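PDB 6OD8: putative aspartyl-tRNA synthetase from Leishmania major, which probably catalyses the ATP-dependent attachment of L-aspartate to tRNA(Asp), releasing AMP and diphosphate. Local coordinates for residues F234-D239 against R289-G294; D315-I320 against W521-F526; E322-V327 against F469-D474. One frame throughout, in Å; residues are numbered along the deposited sequence. Where two conformers were deposited one is given.

Contact 1: F234-D239 against R289-G294; sequences FLIDKD and RVFEVG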
loop_
_atom_site.group_PDB
_atom_site.type_symbol
_atom_site.label_atom_id
_atom_site.label_comp_id
_atom_site.label_asym_id
_atom_site.label_seq_id
_atom_site.Cartn_x
_atom_site.Cartn_y
_atom_site.Cartn_z
ATOM N N PHE A 234 1.531 5.192 11.141
ATOM C CA PHE A 234 2.609 5.261 12.126
ATOM C C PHE A 234 3.932 5.608 11.462
ATOM O O PHE A 234 4.680 6.467 11.941
ATOM C CB PHE A 234 2.748 3.940 12.880
ATOM C CG PHE A 234 3.911 3.934 13.858
ATOM C CD1 PHE A 234 3.755 4.465 15.138
ATOM C CD2 PHE A 234 5.158 3.439 13.488
ATOM C CE1 PHE A 234 4.829 4.489 16.051
ATOM C CE2 PHE A 234 6.235 3.464 14.387
ATOM C CZ PHE A 234 6.072 3.980 15.668
ATOM N N LEU A 235 4.249 4.923 10.364
ATOM C CA LEU A 235 5.576 5.057 9.768
ATOM C C LEU A 235 5.721 6.371 9.004
ATOM O O LEU A 235 6.781 7.008 9.036
ATOM C CB LEU A 235 5.827 3.845 8.856
ATOM C CG LEU A 235 5.843 2.518 9.643
ATOM C CD1 LEU A 235 5.679 1.335 8.662
ATOM C CD2 LEU A 235 7.116 2.373 10.473
ATOM N N ILE A 236 4.670 6.787 8.301
ATOM C CA ILE A 236 4.653 8.126 7.706
ATOM C C ILE A 236 4.896 9.193 8.768
ATOM O O ILE A 236 5.654 10.140 8.543
ATOM C CB ILE A 236 3.314 8.359 6.963
ATOM C CG1 ILE A 236 3.246 7.509 5.700
ATOM C CG2 ILE A 236 3.101 9.854 6.639
ATOM C CD1 ILE A 236 1.820 7.366 5.149
ATOM N N ASP A 237 4.227 9.073 9.928
ATOM C CA ASP A 237 4.425 10.004 11.039
ATOM C C ASP A 237 5.879 10.055 11.474
ATOM O O ASP A 237 6.342 11.090 11.962
ATOM C CB ASP A 237 3.593 9.598 12.269
ATOM C CG ASP A 237 2.126 9.974 12.172
ATOM O OD1 ASP A 237 1.720 10.671 11.221
ATOM O OD2 ASP A 237 1.371 9.538 13.077
ATOM N N LYS A 238 6.592 8.927 11.375
ATOM C CA LYS A 238 7.995 8.827 11.747
ATOM C C LYS A 238 8.932 9.025 10.557
ATOM O O LYS A 238 10.102 8.628 10.635
ATOM C CB LYS A 238 8.268 7.473 12.406
ATOM C CG LYS A 238 7.389 7.164 13.611
ATOM C CD LYS A 238 7.863 7.919 14.829
ATOM C CE LYS A 238 7.025 7.593 16.049
ATOM N NZ LYS A 238 7.484 8.399 17.216
ATOM N N ASP A 239 8.432 9.604 9.465
ATOM C CA ASP A 239 9.231 9.990 8.294
ATOM C C ASP A 239 9.848 8.777 7.589
ATOM O O ASP A 239 10.981 8.831 7.109
ATOM C CB ASP A 239 10.308 11.011 8.684
ATOM C CG ASP A 239 10.923 11.705 7.483
ATOM O OD1 ASP A 239 12.141 11.983 7.533
ATOM O OD2 ASP A 239 10.200 11.956 6.486
ATOM N N ARG A 289 14.888 5.747 5.771
ATOM C CA ARG A 289 13.872 4.901 6.404
ATOM C C ARG A 289 12.820 4.560 5.361
ATOM O O ARG A 289 12.291 5.507 4.762
ATOM C CB ARG A 289 13.173 5.644 7.557
ATOM C CG ARG A 289 14.029 6.070 8.749
ATOM C CD ARG A 289 13.274 7.077 9.634
ATOM N NE ARG A 289 13.390 8.442 9.120
ATOM C CZ ARG A 289 14.481 9.192 9.275
ATOM N NH1 ARG A 289 15.526 8.718 9.937
ATOM N NH2 ARG A 289 14.526 10.408 8.785
ATOM N N VAL A 290 12.470 3.278 5.184
ATOM C CA VAL A 290 11.509 2.897 4.151
ATOM C C VAL A 290 10.510 1.883 4.692
ATOM O O VAL A 290 10.789 1.122 5.610
ATOM C CB VAL A 290 12.187 2.303 2.887
ATOM C CG1 VAL A 290 13.056 3.342 2.192
ATOM C CG2 VAL A 290 13.047 1.053 3.246
ATOM N N PHE A 291 9.352 1.833 4.046
ATOM C CA PHE A 291 8.435 0.731 4.243
ATOM C C PHE A 291 7.842 0.342 2.902
ATOM O O PHE A 291 7.839 1.122 1.944
ATOM C CB PHE A 291 7.329 1.068 5.251
ATOM C CG PHE A 291 6.303 2.076 4.735
ATOM C CD1 PHE A 291 5.234 1.664 3.930
ATOM C CD2 PHE A 291 6.413 3.420 5.071
ATOM C CE1 PHE A 291 4.267 2.595 3.460
ATOM C CE2 PHE A 291 5.457 4.358 4.594
ATOM C CZ PHE A 291 4.398 3.933 3.799
ATOM N N GLU A 292 7.336 -0.885 2.844
ATOM C CA GLU A 292 6.665 -1.362 1.650
ATOM C C GLU A 292 5.482 -2.226 2.053
ATOM O O GLU A 292 5.554 -2.994 3.012
ATOM C CB GLU A 292 7.631 -2.152 0.737
ATOM C CG GLU A 292 6.952 -2.699 -0.529
ATOM C CD GLU A 292 7.915 -2.970 -1.683
ATOM O OE1 GLU A 292 9.154 -3.004 -1.493
ATOM O OE2 GLU A 292 7.417 -3.185 -2.793
ATOM N N VAL A 293 4.394 -2.117 1.301
ATOM C CA VAL A 293 3.224 -2.968 1.490
ATOM C C VAL A 293 2.955 -3.608 0.140
ATOM O O VAL A 293 2.675 -2.899 -0.827
ATOM C CB VAL A 293 1.994 -2.178 1.968
ATOM C CG1 VAL A 293 0.767 -3.120 2.116
ATOM C CG2 VAL A 293 2.279 -1.450 3.264
ATOM N N GLY A 294 3.099 -4.925 0.045
ATOM C CA GLY A 294 2.891 -5.554 -1.234
ATOM C C GLY A 294 2.922 -7.059 -1.162
ATOM O O GLY A 294 3.186 -7.650 -0.108
HETATM O O HOH W 1 12.995 8.459 4.774
#
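Arg289, at the start of strand 289-297, reaches back over the end of helix 215-237 and, in the conformer given (a second was also deposited), grips Asp239 side-on with two nitrogens. NE donates to the backbone oxygen Asp239 O at 3.2 Å, approaching from above the carbonyl plane, and NH2 donates to Asp239 OD1 at 3.1 Å in a salt bridge whose N-H...O angle is 166°. Both acceptors lie near the guanidinium plane, but the carboxylate is turned 42° from it and OD1 is met on its anti side. A bend at chi3 (-83°) swings the long arginine chain round to present this edge. The chain turns here because Asp239, with positive phi, is the C-prime residue of a Schellman motif, with Asp239 N bonded to Ile236 O and Phe240 N to Leu235 O; an aspartate suits the place because its carboxylate can pair with the arginine. Water 1 joins the same two residues a second way, donating to Asp239 O at 3.1 Å and to Arg289 O.

Two residues further along the strand the contact becomes apolar. The ring of Phe291 stands up against the last turn of the helix. Leu235 points at it and lays CD1 3.8 Å from Phe291 CB, while Ile236 brings CG1 to 4.0 Å from Phe291 CE2. These branched chains lie obliquely against Phe291, and neither brings a polar atom to it; Phe231 of the same helix also packs there. Ile236 additionally meets Gln229 of the second subunit, so the helix end lies close to the dimer interface.

The chemistry is thus divided: hydrophobic packing seats the helix on the class II catalytic sheet, whereas the charged pair, at the more exposed end, probably helps tie down the turn through both a carboxylate and a main-chain oxygen.

Contact 2: D315-I320 against W521-F526; sequences DVEMRI and WPHGGF. With EDO (1,2-ethanediol), chain D.
Strands 315-319 and 523-526 run antiparallel, 163° between their directions, with Val316-Phe526 and Met318-Gly524 as hydrogen-bonded pairs; the bond from Met318 N to Gly524 O is 2.8 Å. Beyond them, Ile320 N donates to Pro522 O, and Ile320 CG1 packs on the proline ring.

Val316 CB sits over one face of the Phe526 ring, 3.6 Å from CZ, in a CH-pi contact made as the two side chains lie side by side. On the other face of the sheet, Glu317 bends at chi2 (80°) and folds its carboxylate over the glycines, bringing OE1 to 3.3 Å from Gly525 CA. Gly525, with no side chain, lets the carboxylate lie close against the backbone. OE2 meets the edge of His523 at CD2 and forms a salt bridge with Arg488. These are neighbouring strands of the largely antiparallel sheet characteristic of the class II synthetase catalytic domain.

Arg319, extended from CG to NE, lays its guanidinium flat on Trp521 with the planes 6° apart. CZ stands 3.5 Å from the centroid of the six-membered ring, a cation-pi stack, while NH2 also pairs with Asp111 of the second subunit. Ethanediol O2, probably from the crystallisation liquor, donates to Asp315 OD1 at 2.7 Å.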
loop_
_atom_site.group_PDB
_atom_site.type_symbol
_atom_site.label_atom_id
_atom_site.label_comp_id
_atom_site.label_asym_id
_atom_site.label_seq_id
_atom_site.Cartn_x
_atom_site.Cartn_y
_atom_site.Cartn_z
ATOM N N ASP A 315 6.624 -4.389 5.238
ATOM C CA ASP A 315 8.069 -4.477 5.389
ATOM C C ASP A 315 8.626 -3.117 5.769
ATOM O O ASP A 315 8.121 -2.084 5.317
ATOM C CB ASP A 315 8.726 -4.983 4.087
ATOM C CG ASP A 315 8.833 -6.467 4.050
ATOM O OD1 ASP A 315 7.894 -7.124 3.525
ATOM O OD2 ASP A 315 9.858 -6.989 4.571
ATOM N N VAL A 316 9.656 -3.130 6.613
ATOM C CA VAL A 316 10.283 -1.923 7.132
ATOM C C VAL A 316 11.793 -2.122 7.080
ATOM O O VAL A 316 12.294 -3.210 7.394
ATOM C CB VAL A 316 9.805 -1.620 8.578
ATOM C CG1 VAL A 316 10.535 -0.403 9.165
ATOM C CG2 VAL A 316 8.276 -1.396 8.626
ATOM N N GLU A 317 12.527 -1.085 6.672
ATOM C CA GLU A 317 13.987 -1.100 6.814
ATOM C C GLU A 317 14.437 0.307 7.189
ATOM O O GLU A 317 13.830 1.287 6.751
ATOM C CB GLU A 317 14.695 -1.596 5.514
ATOM C CG GLU A 317 16.173 -2.091 5.710
ATOM C CD GLU A 317 16.272 -3.510 6.270
ATOM O OE1 GLU A 317 15.248 -4.236 6.312
ATOM O OE2 GLU A 317 17.387 -3.919 6.660
ATOM N N MET A 318 15.484 0.413 8.025
ATOM C CA MET A 318 15.890 1.729 8.508
ATOM C C MET A 318 17.367 1.731 8.882
ATOM O O MET A 318 17.919 0.704 9.279
ATOM C CB MET A 318 15.059 2.137 9.733
ATOM C CG MET A 318 15.189 1.084 10.866
ATOM S SD MET A 318 14.129 1.474 12.261
ATOM C CE MET A 318 15.201 2.685 13.045
ATOM N N ARG A 319 18.003 2.908 8.771
ATOM C CA ARG A 319 19.339 3.071 9.331
ATOM C C ARG A 319 19.325 2.849 10.833
ATOM O O ARG A 319 18.338 3.133 11.514
ATOM C CB ARG A 319 19.871 4.480 9.102
ATOM C CG ARG A 319 20.012 4.910 7.714
ATOM C CD ARG A 319 20.515 6.331 7.755
ATOM N NE ARG A 319 20.509 6.874 6.428
ATOM C CZ ARG A 319 20.656 8.154 6.165
ATOM N NH1 ARG A 319 20.827 9.025 7.162
ATOM N NH2 ARG A 319 20.621 8.549 4.912
ATOM N N ILE A 320 20.457 2.403 11.370
ATOM C CA ILE A 320 20.646 2.405 12.812
ATOM C C ILE A 320 21.889 3.214 13.145
ATOM O O ILE A 320 22.876 3.196 12.403
ATOM C CB ILE A 320 20.730 0.988 13.410
ATOM C CG1 ILE A 320 21.921 0.225 12.878
ATOM C CG2 ILE A 320 19.481 0.194 13.087
ATOM C CD1 ILE A 320 22.237 -0.984 13.742
ATOM N N TRP A 521 25.380 2.376 4.932
ATOM C CA TRP A 521 24.866 2.733 6.260
ATOM C C TRP A 521 24.595 1.475 7.091
ATOM O O TRP A 521 24.001 0.522 6.585
ATOM C CB TRP A 521 23.550 3.520 6.133
ATOM C CG TRP A 521 23.629 4.788 5.360
ATOM C CD1 TRP A 521 23.390 4.952 4.036
ATOM C CD2 TRP A 521 23.912 6.098 5.885
ATOM N NE1 TRP A 521 23.532 6.291 3.676
ATOM C CE2 TRP A 521 23.829 7.014 4.802
ATOM C CE3 TRP A 521 24.186 6.593 7.169
ATOM C CZ2 TRP A 521 24.063 8.393 4.958
ATOM C CZ3 TRP A 521 24.403 7.977 7.319
ATOM C CH2 TRP A 521 24.352 8.844 6.223
ATOM N N PRO A 522 24.972 1.460 8.378
ATOM C CA PRO A 522 24.437 0.427 9.281
ATOM C C PRO A 522 22.913 0.489 9.275
ATOM O O PRO A 522 22.324 1.571 9.261
ATOM C CB PRO A 522 25.025 0.787 10.655
ATOM C CG PRO A 522 26.258 1.690 10.356
ATOM C CD PRO A 522 25.838 2.445 9.069
ATOM N N HIS A 523 22.270 -0.677 9.238
ATOM C CA HIS A 523 20.824 -0.684 9.070
ATOM C C HIS A 523 20.242 -2.006 9.549
ATOM O O HIS A 523 20.971 -2.958 9.841
ATOM C CB HIS A 523 20.443 -0.417 7.606
ATOM C CG HIS A 523 20.956 -1.451 6.649
ATOM N ND1 HIS A 523 22.274 -1.505 6.245
ATOM C CD2 HIS A 523 20.322 -2.458 6.004
ATOM C CE1 HIS A 523 22.430 -2.502 5.390
ATOM N NE2 HIS A 523 21.263 -3.100 5.230
ATOM N N GLY A 524 18.908 -2.036 9.657
ATOM C CA GLY A 524 18.170 -3.215 10.080
ATOM C C GLY A 524 16.706 -3.051 9.744
ATOM O O GLY A 524 16.283 -2.008 9.254
ATOM N N GLY A 525 15.919 -4.091 9.982
ATOM C CA GLY A 525 14.529 -3.997 9.561
ATOM C C GLY A 525 13.760 -5.218 10.005
ATOM O O GLY A 525 14.278 -6.057 10.739
ATOM N N PHE A 526 12.515 -5.318 9.533
ATOM C CA PHE A 526 11.646 -6.429 9.906
ATOM C C PHE A 526 10.517 -6.531 8.886
ATOM O O PHE A 526 10.261 -5.591 8.131
ATOM C CB PHE A 526 11.081 -6.244 11.319
ATOM C CG PHE A 526 10.375 -4.922 11.533
ATOM C CD1 PHE A 526 9.006 -4.811 11.308
ATOM C CD2 PHE A 526 11.076 -3.806 12.008
ATOM C CE1 PHE A 526 8.348 -3.600 11.522
ATOM C CE2 PHE A 526 10.428 -2.595 12.252
ATOM C CZ PHE A 526 9.071 -2.485 11.989
HETATM C C1 EDO D . 6.952 -10.203 5.695
HETATM O O1 EDO D . 7.521 -11.499 5.891
HETATM C C2 EDO D . 6.825 -10.021 4.204
HETATM O O2 EDO D . 8.103 -9.791 3.631
#

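Contact 3: E322-V327 against F469-D474; sequences EHYYEV and FTNSYD
Tyr324 and Tyr473 both place CG between backbone N and carbonyl carbon (chi1 75° and 67°), and these torsions bring the two rings together between the start of helix 325-342 and strand 472-477. The helix opens with a capping box of His323 and Glu326, and lies against the largely antiparallel sheet of the class II catalytic domain.

Asn471 and the peptide that follows it cover one face of the Tyr324 ring. Asn471 CB comes to 3.4 Å from Tyr324 CD2, and the side-chain amide plane is only 17° from that of the ring. Asn471 is also the centre of an inverse gamma turn, which leads its backbone across this face before the strand begins. Tyr325 CD2 packs on the opposite face of Tyr324, so the ring is held flat between two partners. A tyrosine suits such a slot: its ring offers two broad faces, while its hydroxyl reaches Asp449, which also receives the hydroxyl of Tyr325.

Tyr324 CD1 lies 4.2 Å from Tyr473 CD2, edge toward edge. Tyr473 also touches Phe526, Leu328 and Ala331, a largely apolar setting for its ring.

At the helix start, Glu326 OE2 accepts from Glu322 N at 2.7 Å and from His323 N at 3.0 Å, while Tyr325 N donates to His323 ND1 in the plane of the imidazole. Nearby, Glu322 and Tyr324 N bond to residues of the second subunit, among them Ser65. In the first turn of the helix, the small branched Val327 points toward the strand and sets its CG1 4.0 Å from Tyr473 OH.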
loop_
_atom_site.group_PDB
_atom_site.type_symbol
_atom_site.label_atom_id
_atom_site.label_comp_id
_atom_site.label_asym_id
_atom_site.label_seq_id
_atom_site.Cartn_x
_atom_site.Cartn_y
_atom_site.Cartn_z
ATOM N N GLU A 322 23.463 2.890 16.309
ATOM C CA GLU A 322 24.349 2.068 17.126
ATOM C C GLU A 322 23.901 0.623 17.244
ATOM O O GLU A 322 24.750 -0.262 17.345
ATOM C CB GLU A 322 24.461 2.654 18.561
ATOM C CG GLU A 322 25.057 4.041 18.663
ATOM C CD GLU A 322 25.046 4.570 20.088
ATOM O OE1 GLU A 322 25.418 3.816 21.014
ATOM O OE2 GLU A 322 24.676 5.743 20.278
ATOM N N HIS A 323 22.598 0.367 17.278
ATOM C CA HIS A 323 22.114 -0.893 17.831
ATOM C C HIS A 323 20.817 -1.308 17.154
ATOM O O HIS A 323 19.961 -0.473 16.848
ATOM C CB HIS A 323 21.884 -0.743 19.337
ATOM C CG HIS A 323 21.959 -2.022 20.108
ATOM N ND1 HIS A 323 20.972 -2.980 20.060
ATOM C CD2 HIS A 323 22.884 -2.476 20.993
ATOM C CE1 HIS A 323 21.304 -3.993 20.846
ATOM N NE2 HIS A 323 22.452 -3.704 21.439
ATOM N N TYR A 324 20.650 -2.619 16.973
ATOM C CA TYR A 324 19.386 -3.086 16.432
ATOM C C TYR A 324 18.219 -2.888 17.387
ATOM O O TYR A 324 17.075 -3.015 16.942
ATOM C CB TYR A 324 19.475 -4.564 16.030
ATOM C CG TYR A 324 19.464 -5.534 17.189
ATOM C CD1 TYR A 324 18.281 -6.159 17.585
ATOM C CD2 TYR A 324 20.637 -5.843 17.880
ATOM C CE1 TYR A 324 18.258 -7.055 18.633
ATOM C CE2 TYR A 324 20.626 -6.736 18.926
ATOM C CZ TYR A 324 19.443 -7.342 19.301
ATOM O OH TYR A 324 19.442 -8.244 20.345
ATOM N N TYR A 325 18.453 -2.594 18.679
ATOM C CA TYR A 325 17.338 -2.202 19.536
ATOM C C TYR A 325 16.632 -0.955 19.013
ATOM O O TYR A 325 15.480 -0.717 19.380
ATOM C CB TYR A 325 17.793 -1.954 20.988
ATOM C CG TYR A 325 18.139 -3.222 21.747
ATOM C CD1 TYR A 325 18.870 -3.172 22.928
ATOM C CD2 TYR A 325 17.740 -4.476 21.274
ATOM C CE1 TYR A 325 19.204 -4.337 23.607
ATOM C CE2 TYR A 325 18.061 -5.650 21.961
ATOM C CZ TYR A 325 18.794 -5.566 23.125
ATOM O OH TYR A 325 19.118 -6.713 23.819
ATOM N N GLU A 326 17.294 -0.150 18.166
ATOM C CA GLU A 326 16.603 0.970 17.536
ATOM C C GLU A 326 15.499 0.477 16.607
ATOM O O GLU A 326 14.438 1.113 16.497
ATOM C CB GLU A 326 17.606 1.832 16.768
ATOM C CG GLU A 326 18.662 2.427 17.681
ATOM C CD GLU A 326 19.823 3.039 16.911
ATOM O OE1 GLU A 326 19.581 3.673 15.860
ATOM O OE2 GLU A 326 20.964 2.888 17.372
ATOM N N VAL A 327 15.753 -0.643 15.915
ATOM C CA VAL A 327 14.750 -1.302 15.076
ATOM C C VAL A 327 13.630 -1.877 15.929
ATOM O O VAL A 327 12.439 -1.707 15.633
ATOM C CB VAL A 327 15.401 -2.409 14.230
ATOM C CG1 VAL A 327 14.314 -3.133 13.398
ATOM C CG2 VAL A 327 16.492 -1.831 13.338
ATOM N N PHE A 469 25.347 -16.339 18.427
ATOM C CA PHE A 469 24.076 -15.630 18.413
ATOM C C PHE A 469 24.159 -14.428 17.478
ATOM O O PHE A 469 25.234 -14.048 16.997
ATOM C CB PHE A 469 23.663 -15.204 19.834
ATOM C CG PHE A 469 23.502 -16.374 20.793
ATOM C CD1 PHE A 469 22.322 -17.110 20.817
ATOM C CD2 PHE A 469 24.539 -16.741 21.656
ATOM C CE1 PHE A 469 22.165 -18.189 21.691
ATOM C CE2 PHE A 469 24.394 -17.829 22.532
ATOM C CZ PHE A 469 23.202 -18.555 22.552
ATOM N N THR A 470 22.995 -13.819 17.235
ATOM C CA THR A 470 22.869 -12.750 16.255
ATOM C C THR A 470 22.141 -11.566 16.864
ATOM O O THR A 470 21.436 -11.675 17.876
ATOM C CB THR A 470 22.107 -13.214 15.002
ATOM O OG1 THR A 470 20.828 -13.734 15.400
ATOM C CG2 THR A 470 22.903 -14.298 14.266
ATOM N N ASN A 471 22.341 -10.421 16.218
ATOM C CA ASN A 471 21.663 -9.181 16.565
ATOM C C ASN A 471 20.272 -9.212 15.938
ATOM O O ASN A 471 19.980 -8.500 14.979
ATOM C CB ASN A 471 22.459 -7.991 16.047
ATOM C CG ASN A 471 23.783 -7.831 16.745
ATOM O OD1 ASN A 471 23.947 -8.288 17.873
ATOM N ND2 ASN A 471 24.735 -7.163 16.085
ATOM N N SER A 472 19.403 -10.045 16.513
ATOM C CA SER A 472 18.111 -10.314 15.884
ATOM C C SER A 472 17.087 -10.679 16.952
ATOM O O SER A 472 17.444 -11.041 18.070
ATOM C CB SER A 472 18.224 -11.451 14.868
ATOM O OG SER A 472 18.488 -12.674 15.522
ATOM N N TYR A 473 15.805 -10.600 16.590
ATOM C CA TYR A 473 14.739 -10.967 17.519
ATOM C C TYR A 473 13.556 -11.514 16.724
ATOM O O TYR A 473 13.418 -11.268 15.522
ATOM C CB TYR A 473 14.296 -9.762 18.382
ATOM C CG TYR A 473 13.637 -8.710 17.524
ATOM C CD1 TYR A 473 12.274 -8.787 17.209
ATOM C CD2 TYR A 473 14.385 -7.676 16.971
ATOM C CE1 TYR A 473 11.669 -7.852 16.364
ATOM C CE2 TYR A 473 13.793 -6.725 16.131
ATOM C CZ TYR A 473 12.442 -6.820 15.832
ATOM O OH TYR A 473 11.873 -5.886 14.995
ATOM N N ASP A 474 12.679 -12.232 17.424
ATOM C CA ASP A 474 11.372 -12.613 16.905
ATOM C C ASP A 474 10.302 -12.020 17.813
ATOM O O ASP A 474 10.491 -11.930 19.028
ATOM C CB ASP A 474 11.173 -14.139 16.879
ATOM C CG ASP A 474 11.663 -14.798 15.597
ATOM O OD1 ASP A 474 12.347 -14.142 14.782
ATOM O OD2 ASP A 474 11.361 -16.003 15.427
#

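Overall arrangement
All three contacts belong to the class II catalytic domain and reach one mixed sheet, in which strands 289-297, 310-319, 523-529, 480-487 and 472-477 lie side by side in that order. Contact 1 closes before contact 2 opens along the chain; contact 3 falls between the two segments of contact 2. Centres of contacts 1 and 2 lie about 11 Å apart, joined by neighbouring strands 289-297 and 310-319, and those of contacts 2 and 3 lie about 10 Å apart, meeting where Phe526 packs on Val327. Contacts 1 and 3 do not touch. Helices 215-237 and 325-342 are thereby anchored to the sheet, and every contact also meets the second subunit, so this part of the domain lies at the dimer interface.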